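Local structure of D-alanyl-D-alanine carboxypeptidase (Penicillin binding protein) family protein (Francisella tularensis subsp. tularensis, 6OSU) at residues L321-L325 with S326-N330; A142-D145 with L146-T150; L333-A336 with N337-V340. The protein probably removes the C-terminal D-alanine from peptidoglycan precursor peptides, as a serine-type D-Ala-D-Ala carboxypeptidase of the peptidase S11 family. All coordinates share one frame; numbering follows the deposited sequence.

Contact 1: residues L321-L325 with S326-N330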
ATOM      1  N   LEU A 321      -1.549 -10.778   4.753  1.00 54.98           N
ATOM      2  CA  LEU A 321      -2.780 -10.035   4.501  1.00 54.28           C
ATOM      3  C   LEU A 321      -3.974 -10.685   5.192  1.00 55.53           C
ATOM      4  O   LEU A 321      -4.823  -9.991   5.764  1.00 54.91           O
ATOM      5  CB  LEU A 321      -3.032  -9.923   2.998  1.00 53.19           C
ATOM      6  CG  LEU A 321      -2.041  -9.057   2.221  1.00 50.86           C
ATOM      7  CD1 LEU A 321      -2.303  -9.163   0.731  1.00 50.02           C
ATOM      8  CD2 LEU A 321      -2.119  -7.605   2.682  1.00 48.58           C
ATOM      9  N   ARG A 322      -4.057 -12.016   5.146  1.00 57.87           N
ATOM     10  CA  ARG A 322      -5.150 -12.717   5.818  1.00 59.95           C
ATOM     11  C   ARG A 322      -5.068 -12.542   7.330  1.00 59.86           C
ATOM     12  O   ARG A 322      -6.093 -12.371   8.002  1.00 58.44           O
ATOM     13  CB  ARG A 322      -5.117 -14.196   5.445  1.00 62.38           C
ATOM     14  CG  ARG A 322      -6.253 -15.020   6.016  1.00 66.28           C
ATOM     15  CD  ARG A 322      -6.016 -16.508   5.788  1.00 70.90           C
ATOM     16  NE  ARG A 322      -5.151 -16.763   4.636  1.00 73.04           N
ATOM     17  CZ  ARG A 322      -3.946 -17.328   4.711  1.00 75.15           C
ATOM     18  NH1 ARG A 322      -3.458 -17.712   5.884  1.00 76.40           N
ATOM     19  NH2 ARG A 322      -3.230 -17.517   3.608  1.00 75.05           N
ATOM     20  N   TYR A 323      -3.852 -12.582   7.878  1.00 61.53           N
ATOM     21  CA  TYR A 323      -3.665 -12.407   9.315  1.00 63.86           C
ATOM     22  C   TYR A 323      -4.110 -11.020   9.768  1.00 61.13           C
ATOM     23  O   TYR A 323      -4.800 -10.883  10.786  1.00 61.41           O
ATOM     24  CB  TYR A 323      -2.197 -12.667   9.661  1.00 66.96           C
ATOM     25  CG  TYR A 323      -1.745 -12.215  11.028  1.00 69.76           C
ATOM     26  CD1 TYR A 323      -1.966 -13.000  12.152  1.00 72.92           C
ATOM     27  CD2 TYR A 323      -1.058 -11.015  11.189  1.00 69.64           C
ATOM     28  CE1 TYR A 323      -1.537 -12.593  13.404  1.00 74.71           C
ATOM     29  CE2 TYR A 323      -0.625 -10.599  12.433  1.00 71.61           C
ATOM     30  CZ  TYR A 323      -0.867 -11.391  13.537  1.00 74.70           C
ATOM     31  OH  TYR A 323      -0.432 -10.977  14.774  1.00 77.05           O
ATOM     32  N   ALA A 324      -3.743  -9.980   9.013  1.00 58.39           N
ATOM     33  CA  ALA A 324      -4.120  -8.622   9.395  1.00 58.47           C
ATOM     34  C   ALA A 324      -5.615  -8.383   9.222  1.00 59.26           C
ATOM     35  O   ALA A 324      -6.257  -7.779  10.090  1.00 59.97           O
ATOM     36  CB  ALA A 324      -3.322  -7.605   8.581  1.00 57.49           C
ATOM     37  N   LEU A 325      -6.189  -8.853   8.113  1.00 59.13           N
ATOM     38  CA  LEU A 325      -7.589  -8.558   7.817  1.00 58.56           C
ATOM     39  C   LEU A 325      -8.546  -9.280   8.758  1.00 59.01           C
ATOM     40  O   LEU A 325      -9.664  -8.802   8.986  1.00 59.76           O
ATOM     41  CB  LEU A 325      -7.903  -8.925   6.367  1.00 58.47           C
ATOM     42  CG  LEU A 325      -7.329  -8.007   5.285  1.00 56.62           C
ATOM     43  CD1 LEU A 325      -7.332  -8.704   3.932  1.00 57.11           C
ATOM     44  CD2 LEU A 325      -8.120  -6.708   5.219  1.00 55.31           C
ATOM     45  N   SER A 326      -8.138 -10.420   9.315  1.00 58.32           N
ATOM     46  CA  SER A 326      -9.035 -11.235  10.122  1.00 60.62           C
ATOM     47  C   SER A 326      -8.844 -11.064  11.624  1.00 62.16           C
ATOM     48  O   SER A 326      -9.701 -11.511  12.393  1.00 64.06           O
ATOM     49  CB  SER A 326      -8.867 -12.716   9.767  1.00 61.29           C
ATOM     50  OG  SER A 326      -7.601 -13.185  10.193  1.00 61.02           O
ATOM     51  N   LYS A 327      -7.753 -10.442  12.069  1.00 61.45           N
ATOM     52  CA  LYS A 327      -7.490 -10.319  13.495  1.00 62.20           C
ATOM     53  C   LYS A 327      -7.429  -8.883  13.992  1.00 61.03           C
ATOM     54  O   LYS A 327      -7.303  -8.675  15.203  1.00 61.34           O
ATOM     55  CB  LYS A 327      -6.184 -11.042  13.857  1.00 61.92           C
ATOM     56  CG  LYS A 327      -6.182 -12.499  13.435  1.00 63.27           C
ATOM     57  CD  LYS A 327      -5.404 -13.372  14.393  1.00 65.52           C
ATOM     58  CE  LYS A 327      -5.914 -14.804  14.336  1.00 68.41           C
ATOM     59  NZ  LYS A 327      -7.344 -14.888  14.752  1.00 70.36           N
ATOM     60  N   TYR A 328      -7.537  -7.889  13.112  1.00 60.04           N
ATOM     61  CA  TYR A 328      -7.359  -6.497  13.496  1.00 59.58           C
ATOM     62  C   TYR A 328      -8.577  -5.678  13.087  1.00 60.42           C
ATOM     63  O   TYR A 328      -9.506  -6.168  12.440  1.00 62.42           O
ATOM     64  CB  TYR A 328      -6.073  -5.921  12.895  1.00 58.15           C
ATOM     65  CG  TYR A 328      -4.837  -6.381  13.627  1.00 59.07           C
ATOM     66  CD1 TYR A 328      -4.317  -5.641  14.679  1.00 59.38           C
ATOM     67  CD2 TYR A 328      -4.201  -7.567  13.281  1.00 60.73           C
ATOM     68  CE1 TYR A 328      -3.190  -6.057  15.362  1.00 60.15           C
ATOM     69  CE2 TYR A 328      -3.072  -7.995  13.960  1.00 62.05           C
ATOM     70  CZ  TYR A 328      -2.573  -7.233  14.999  1.00 61.62           C
ATOM     71  OH  TYR A 328      -1.453  -7.651  15.679  1.00 62.99           O
ATOM     72  N   GLU A 329      -8.548  -4.403  13.466  1.00 59.31           N
ATOM     73  CA  GLU A 329      -9.723  -3.548  13.437  1.00 58.93           C
ATOM     74  C   GLU A 329      -9.277  -2.112  13.659  1.00 56.63           C
ATOM     75  O   GLU A 329      -8.359  -1.864  14.447  1.00 55.45           O
ATOM     76  CB  GLU A 329     -10.713  -3.979  14.526  1.00 61.45           C
ATOM     77  CG  GLU A 329     -12.147  -3.570  14.306  1.00 63.92           C
ATOM     78  CD  GLU A 329     -13.096  -4.361  15.188  1.00 68.09           C
ATOM     79  OE1 GLU A 329     -13.057  -4.178  16.422  1.00 69.29           O
ATOM     80  OE2 GLU A 329     -13.867  -5.185  14.648  1.00 69.98           O
ATOM     81  N   ASN A 330      -9.915  -1.178  12.960  1.00 55.60           N
ATOM     82  CA  ASN A 330      -9.671   0.247  13.154  1.00 54.93           C
ATOM     83  C   ASN A 330     -10.728   0.793  14.104  1.00 57.71           C
ATOM     84  O   ASN A 330     -11.930   0.631  13.861  1.00 59.43           O
ATOM     85  CB  ASN A 330      -9.689   1.003  11.825  1.00 53.10           C
ATOM     86  CG  ASN A 330      -8.377   0.888  11.071  1.00 52.72           C
ATOM     87  OD1 ASN A 330      -7.466   0.175  11.493  1.00 53.80           O
ATOM     88  ND2 ASN A 330      -8.275   1.585   9.948  1.00 51.91           N
TER
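Two tyrosines, Y323 and Y328, meet where helix 310-327 ends and strand 328-334 begins. The aromatic contact is an offset edge-to-face pair: the edge of Y328 is turned toward the face of Y323, with the ring planes at 69° and the centroids 5.9 Å apart. Its nearest carbons are Y323 CE2 and Y328 CE2, at 3.9 Å. Y323 reaches this place because chi1 of 166° puts CG opposite the backbone N and beside the carbonyl carbon, so the ring stands out where K327 and Y328 come round to it.

Apolar packing adds the aliphatic part of K327, which crosses the Y323 side chain at about a right angle and brings CD to 4.1 Å from Y323 CE1. A lysine suits this exposed position, since its methylenes can lie near a ring while the amine leads away.

Hydrogen bonds fade along the last turn. R322 O accepts both S326 N (3.1 Å) and S326 OG (2.8 Å), which arrive from opposite faces of the carbonyl plane. Beyond it, K327 N to Y323 O and Y328 N to A324 O, the latter 3.3 Å long, are weak.

On the inner side, A324 and L325 pack on F300 of strand 298-307, small and branched apolar groups fitting against the sheet. A two-donor grip on R322 O thus precedes two weak backbone bonds, with the rings meeting where Y328 leaves helical geometry.

Contact 2: residues A142-D145 with L146-T150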
ATOM      1  N   ALA A 142      18.885  11.921 -14.847  1.00 65.13           N
ATOM      2  CA  ALA A 142      18.147  13.014 -14.222  1.00 65.45           C
ATOM      3  C   ALA A 142      16.861  12.512 -13.575  1.00 62.53           C
ATOM      4  O   ALA A 142      16.482  12.969 -12.491  1.00 61.78           O
ATOM      5  CB  ALA A 142      17.844  14.100 -15.251  1.00 67.42           C
ATOM      6  N   PHE A 143      16.181  11.561 -14.221  1.00 60.91           N
ATOM      7  CA  PHE A 143      14.958  11.020 -13.639  1.00 57.30           C
ATOM      8  C   PHE A 143      15.256  10.253 -12.359  1.00 54.78           C
ATOM      9  O   PHE A 143      14.478  10.313 -11.399  1.00 51.07           O
ATOM     10  CB  PHE A 143      14.242  10.124 -14.649  1.00 54.94           C
ATOM     11  CG  PHE A 143      12.882   9.678 -14.196  1.00 51.27           C
ATOM     12  CD1 PHE A 143      11.766  10.465 -14.438  1.00 51.13           C
ATOM     13  CD2 PHE A 143      12.720   8.480 -13.516  1.00 47.90           C
ATOM     14  CE1 PHE A 143      10.508  10.061 -14.016  1.00 49.12           C
ATOM     15  CE2 PHE A 143      11.469   8.070 -13.090  1.00 46.43           C
ATOM     16  CZ  PHE A 143      10.358   8.861 -13.341  1.00 46.21           C
ATOM     17  N   THR A 144      16.376   9.527 -12.327  1.00 56.98           N
ATOM     18  CA  THR A 144      16.760   8.821 -11.109  1.00 58.08           C
ATOM     19  C   THR A 144      16.990   9.798  -9.963  1.00 59.90           C
ATOM     20  O   THR A 144      16.597   9.529  -8.820  1.00 58.15           O
ATOM     21  CB  THR A 144      18.008   7.979 -11.361  1.00 59.33           C
ATOM     22  OG1 THR A 144      17.767   7.086 -12.455  1.00 58.52           O
ATOM     23  CG2 THR A 144      18.362   7.163 -10.124  1.00 58.92           C
ATOM     24  N   ASP A 145      17.618  10.944 -10.255  1.00 63.00           N
ATOM     25  CA  ASP A 145      17.783  11.984  -9.242  1.00 65.88           C
ATOM     26  C   ASP A 145      16.435  12.463  -8.725  1.00 63.60           C
ATOM     27  O   ASP A 145      16.264  12.687  -7.520  1.00 63.94           O
ATOM     28  CB  ASP A 145      18.576  13.160  -9.814  1.00 70.91           C
ATOM     29  CG  ASP A 145      20.049  12.852  -9.961  1.00 75.55           C
ATOM     30  OD1 ASP A 145      20.614  12.210  -9.047  1.00 77.39           O
ATOM     31  OD2 ASP A 145      20.642  13.249 -10.988  1.00 77.60           O
ATOM     32  N   LEU A 146      15.463  12.625  -9.624  1.00 61.36           N
ATOM     33  CA  LEU A 146      14.121  12.994  -9.194  1.00 60.66           C
ATOM     34  C   LEU A 146      13.504  11.906  -8.320  1.00 58.37           C
ATOM     35  O   LEU A 146      12.820  12.205  -7.333  1.00 58.22           O
ATOM     36  CB  LEU A 146      13.246  13.269 -10.412  1.00 60.97           C
ATOM     37  CG  LEU A 146      11.798  13.641 -10.110  1.00 60.96           C
ATOM     38  CD1 LEU A 146      11.720  15.016  -9.466  1.00 62.46           C
ATOM     39  CD2 LEU A 146      10.987  13.576 -11.384  1.00 61.25           C
ATOM     40  N   MET A 147      13.736  10.636  -8.669  1.00 56.13           N
ATOM     41  CA  MET A 147      13.245   9.538  -7.842  1.00 54.71           C
ATOM     42  C   MET A 147      13.820   9.605  -6.434  1.00 53.01           C
ATOM     43  O   MET A 147      13.103   9.383  -5.452  1.00 50.97           O
ATOM     44  CB  MET A 147      13.594   8.193  -8.480  1.00 55.31           C
ATOM     45  CG  MET A 147      13.005   7.965  -9.852  1.00 55.41           C
ATOM     46  SD  MET A 147      13.629   6.431 -10.562  1.00 56.38           S
ATOM     47  CE  MET A 147      12.932   5.234  -9.427  1.00 54.47           C
ATOM     48  N   ASN A 148      15.115   9.906  -6.316  1.00 54.84           N
ATOM     49  CA  ASN A 148      15.744   9.937  -4.999  1.00 56.59           C
ATOM     50  C   ASN A 148      15.307  11.154  -4.189  1.00 58.22           C
ATOM     51  O   ASN A 148      15.197  11.068  -2.960  1.00 57.36           O
ATOM     52  CB  ASN A 148      17.265   9.889  -5.151  1.00 57.96           C
ATOM     53  CG  ASN A 148      17.756   8.533  -5.635  1.00 57.27           C
ATOM     54  OD1 ASN A 148      17.232   7.494  -5.234  1.00 54.43           O
ATOM     55  ND2 ASN A 148      18.753   8.539  -6.510  1.00 59.32           N
ATOM     56  N   GLN A 149      15.047  12.286  -4.849  1.00 61.08           N
ATOM     57  CA  GLN A 149      14.487  13.439  -4.147  1.00 63.86           C
ATOM     58  C   GLN A 149      13.078  13.143  -3.655  1.00 61.47           C
ATOM     59  O   GLN A 149      12.728  13.459  -2.513  1.00 61.25           O
ATOM     60  CB  GLN A 149      14.471  14.663  -5.058  1.00 67.08           C
ATOM     61  CG  GLN A 149      15.831  15.192  -5.439  1.00 72.01           C
ATOM     62  CD  GLN A 149      15.741  16.241  -6.527  1.00 75.99           C
ATOM     63  OE1 GLN A 149      16.612  16.331  -7.392  1.00 78.47           O
ATOM     64  NE2 GLN A 149      14.676  17.036  -6.497  1.00 76.60           N
ATOM     65  N   THR A 150      12.250  12.554  -4.518  1.00 60.48           N
ATOM     66  CA  THR A 150      10.886  12.221  -4.130  1.00 59.85           C
ATOM     67  C   THR A 150      10.875  11.231  -2.972  1.00 58.97           C
ATOM     68  O   THR A 150      10.034  11.326  -2.070  1.00 58.96           O
ATOM     69  CB  THR A 150      10.125  11.662  -5.334  1.00 58.21           C
ATOM     70  OG1 THR A 150      10.079  12.652  -6.371  1.00 59.18           O
ATOM     71  CG2 THR A 150       8.702  11.282  -4.947  1.00 57.27           C
TER
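L146 opens the second half of this helical run by giving its N-H to A142 O, 3.1 Å away, while its CD2 methyl approaches F143 CE1 at 4.4 Å. Leucine suits a partly exposed position, where one branch can lean toward the ring.

M147 follows and carries the main side-chain contact. Its N bonds to F143 O at 2.8 Å, and its flexible chain crosses the F143 side chain obliquely. CG comes within 3.6 Å of F143 CE2, and SD stands 4.7 Å from the ring centroid, 69° off the normal, in an oblique Met-aromatic contact. F143 chi1 of -172° sets CG opposite its own N and beside its carbonyl carbon, so the ring extends outward with CD2 and CE2 next to M147. The M147 side chain lies about 7 Å from that of K67, the predicted proton acceptor, without touching it.

N148 hydrogen-bonds through its N to T144 O, and its side chain runs beside that of T144, with N148 ND2 3.9 Å from T144 CG2. The asparagine's OD1 accepts from F161 N, while T144 OG1 turns back to T140 O. Q149 N bonds to D145 O, both side chains being exposed and polar. L146 O then receives both N and OG1 of T150 from opposite faces of its carbonyl plane, the hydroxyl 2.9 Å away and above it.

Within the fold, the side chains of F143 and M147 lie in the interface of helix 140-154 with helix 66-79, where both touch T70 and L146 meets I73; F143 also packs on A133 and I136 of helix 126-137.

Contact 3: residues L333-A336 with N337-V340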
ATOM      1  N   LEU A 333     -10.308   5.427  19.295  1.00 61.09           N
ATOM      2  CA  LEU A 333     -10.264   5.276  20.745  1.00 62.69           C
ATOM      3  C   LEU A 333     -10.535   6.593  21.463  1.00 64.69           C
ATOM      4  O   LEU A 333     -11.075   6.592  22.575  1.00 67.45           O
ATOM      5  CB  LEU A 333      -8.910   4.711  21.166  1.00 61.95           C
ATOM      6  CG  LEU A 333      -8.533   3.396  20.478  1.00 60.60           C
ATOM      7  CD1 LEU A 333      -7.076   3.032  20.730  1.00 59.85           C
ATOM      8  CD2 LEU A 333      -9.449   2.287  20.954  1.00 61.46           C
ATOM      9  N   TYR A 334     -10.160   7.718  20.857  1.00 63.68           N
ATOM     10  CA  TYR A 334     -10.387   9.030  21.452  1.00 64.03           C
ATOM     11  C   TYR A 334     -10.731  10.019  20.351  1.00 64.64           C
ATOM     12  O   TYR A 334      -9.949  10.205  19.414  1.00 61.81           O
ATOM     13  CB  TYR A 334      -9.162   9.509  22.236  1.00 63.04           C
ATOM     14  CG  TYR A 334      -9.305  10.915  22.771  1.00 62.48           C
ATOM     15  CD1 TYR A 334     -10.108  11.177  23.873  1.00 63.69           C
ATOM     16  CD2 TYR A 334      -8.644  11.979  22.174  1.00 61.08           C
ATOM     17  CE1 TYR A 334     -10.249  12.459  24.366  1.00 64.74           C
ATOM     18  CE2 TYR A 334      -8.776  13.268  22.662  1.00 62.60           C
ATOM     19  CZ  TYR A 334      -9.581  13.503  23.759  1.00 64.26           C
ATOM     20  OH  TYR A 334      -9.721  14.783  24.251  1.00 65.70           O
ATOM     21  N   LYS A 335     -11.898  10.645  20.468  1.00 70.36           N
ATOM     22  CA  LYS A 335     -12.312  11.711  19.568  1.00 73.64           C
ATOM     23  C   LYS A 335     -11.729  13.028  20.065  1.00 75.11           C
ATOM     24  O   LYS A 335     -11.877  13.370  21.243  1.00 75.26           O
ATOM     25  CB  LYS A 335     -13.837  11.785  19.499  1.00 77.09           C
ATOM     26  CG  LYS A 335     -14.377  12.796  18.509  1.00 79.60           C
ATOM     27  CD  LYS A 335     -15.898  12.824  18.539  1.00 83.69           C
ATOM     28  CE  LYS A 335     -16.481  11.422  18.404  1.00 85.71           C
ATOM     29  NZ  LYS A 335     -17.948  11.443  18.125  1.00 89.32           N
ATOM     30  N   ALA A 336     -11.060  13.755  19.171  1.00 76.64           N
ATOM     31  CA  ALA A 336     -10.348  14.965  19.566  1.00 77.79           C
ATOM     32  C   ALA A 336     -11.292  15.969  20.219  1.00 80.56           C
ATOM     33  O   ALA A 336     -12.483  16.038  19.901  1.00 81.53           O
ATOM     34  CB  ALA A 336      -9.662  15.599  18.355  1.00 76.85           C
ATOM     35  N   ASN A 337     -10.742  16.739  21.163  1.00 80.41           N
ATOM     36  CA  ASN A 337     -11.449  17.776  21.912  1.00 82.43           C
ATOM     37  C   ASN A 337     -12.518  17.213  22.844  1.00 83.65           C
ATOM     38  O   ASN A 337     -13.409  17.951  23.279  1.00 86.75           O
ATOM     39  CB  ASN A 337     -12.073  18.820  20.976  1.00 83.80           C
ATOM     40  CG  ASN A 337     -11.132  19.248  19.866  1.00 84.00           C
ATOM     41  OD1 ASN A 337      -9.937  19.445  20.089  1.00 83.54           O
ATOM     42  ND2 ASN A 337     -11.668  19.384  18.657  1.00 84.88           N
ATOM     43  N   SER A 338     -12.457  15.926  23.169  1.00 81.26           N
ATOM     44  CA  SER A 338     -13.419  15.344  24.101  1.00 80.66           C
ATOM     45  C   SER A 338     -12.987  15.639  25.531  1.00 81.06           C
ATOM     46  O   SER A 338     -11.864  15.291  25.912  1.00 79.50           O
ATOM     47  CB  SER A 338     -13.541  13.841  23.894  1.00 79.17           C
ATOM     48  OG  SER A 338     -14.090  13.544  22.623  1.00 78.23           O
ATOM     49  N   PRO A 339     -13.828  16.272  26.343  1.00 83.31           N
ATOM     50  CA  PRO A 339     -13.430  16.579  27.718  1.00 85.03           C
ATOM     51  C   PRO A 339     -13.360  15.328  28.580  1.00 85.22           C
ATOM     52  O   PRO A 339     -14.091  14.356  28.377  1.00 84.41           O
ATOM     53  CB  PRO A 339     -14.537  17.524  28.206  1.00 87.71           C
ATOM     54  CG  PRO A 339     -15.243  17.993  26.965  1.00 87.15           C
ATOM     55  CD  PRO A 339     -15.131  16.861  25.997  1.00 84.73           C
ATOM     56  N   VAL A 340     -12.447  15.360  29.548  1.00 86.69           N
ATOM     57  CA  VAL A 340     -12.321  14.335  30.582  1.00 88.20           C
ATOM     58  C   VAL A 340     -12.117  15.083  31.893  1.00 92.21           C
ATOM     59  O   VAL A 340     -11.021  15.587  32.160  1.00 91.77           O
ATOM     60  CB  VAL A 340     -11.164  13.364  30.311  1.00 84.95           C
ATOM     61  CG1 VAL A 340     -10.985  12.419  31.486  1.00 86.39           C
ATOM     62  CG2 VAL A 340     -11.430  12.568  29.032  1.00 81.76           C
TER
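Y334 and S338 grip each other at the corner where the chain leaves strand 328-334. The phenol OH of Y334 donates to S338 O at 2.8 Å, its oxygen slightly tilted from the carbonyl plane. The ring comes in obliquely, and its CE1 rests 3.6 Å from S338 CB, so the tyrosine both packs on the serine and bonds to it. Tyrosine suits the place because its long, rigid ring bridges from the strand to the far limb of the turn and still ends in a polar group.

The serine answers with a second grip. S338 OG donates to K335 O across only 2.6 Å, approaching from above the carbonyl plane, 39° out of it. S338 N also reaches K335 O, at 3.3 Å, but this bond is weak. With chi1 at -65°, the hydroxyl lies opposite its own carbonyl carbon and beside its own N, and hence both groups can turn to the one oxygen.

Behind these contacts stands a type II beta turn from K335 to S338, linking strand 328-334 to strand 340-343 in the PBP5-type C-terminal domain, away from the predicted catalytic residues. A336 takes its second position with polyproline-like angles, and N337 the third with a positive phi of 67°, a conformation asparagine tolerates better than most residues with a side chain.

Farther out, Y334 and L333 both face I364 in a classic beta bulge, and Y334 OH also accepts from S360 N. A336 N bonds to N363 OD1, and N337 pairs through its backbone with S360. The chemistry implies a turn fastened chiefly by hydroxyls: the buried phenol joins two backbone groups, and the serine supplements a weak turn bond with a short one.

From the N terminus, contact 2 comes first, inside helix 140-154 of the carboxypeptidase region, and closes no more than successive turns of that helix. Much later in the chain, contact 1 marks the passage from helix 310-327 into strand 328-334. Contact 3 closes a tight turn at the far end of this strand, before strand 340-343. The three follow in series; none nests or crosses another. Contacts 1 and 3 share the strand, with centres about 26 Å apart, and lead from the five-stranded catalytic-region sheet into the C-terminal beta domain. Contact 2 lies across the centre of the chain from contact 1, their nearest atoms about 23 Å apart.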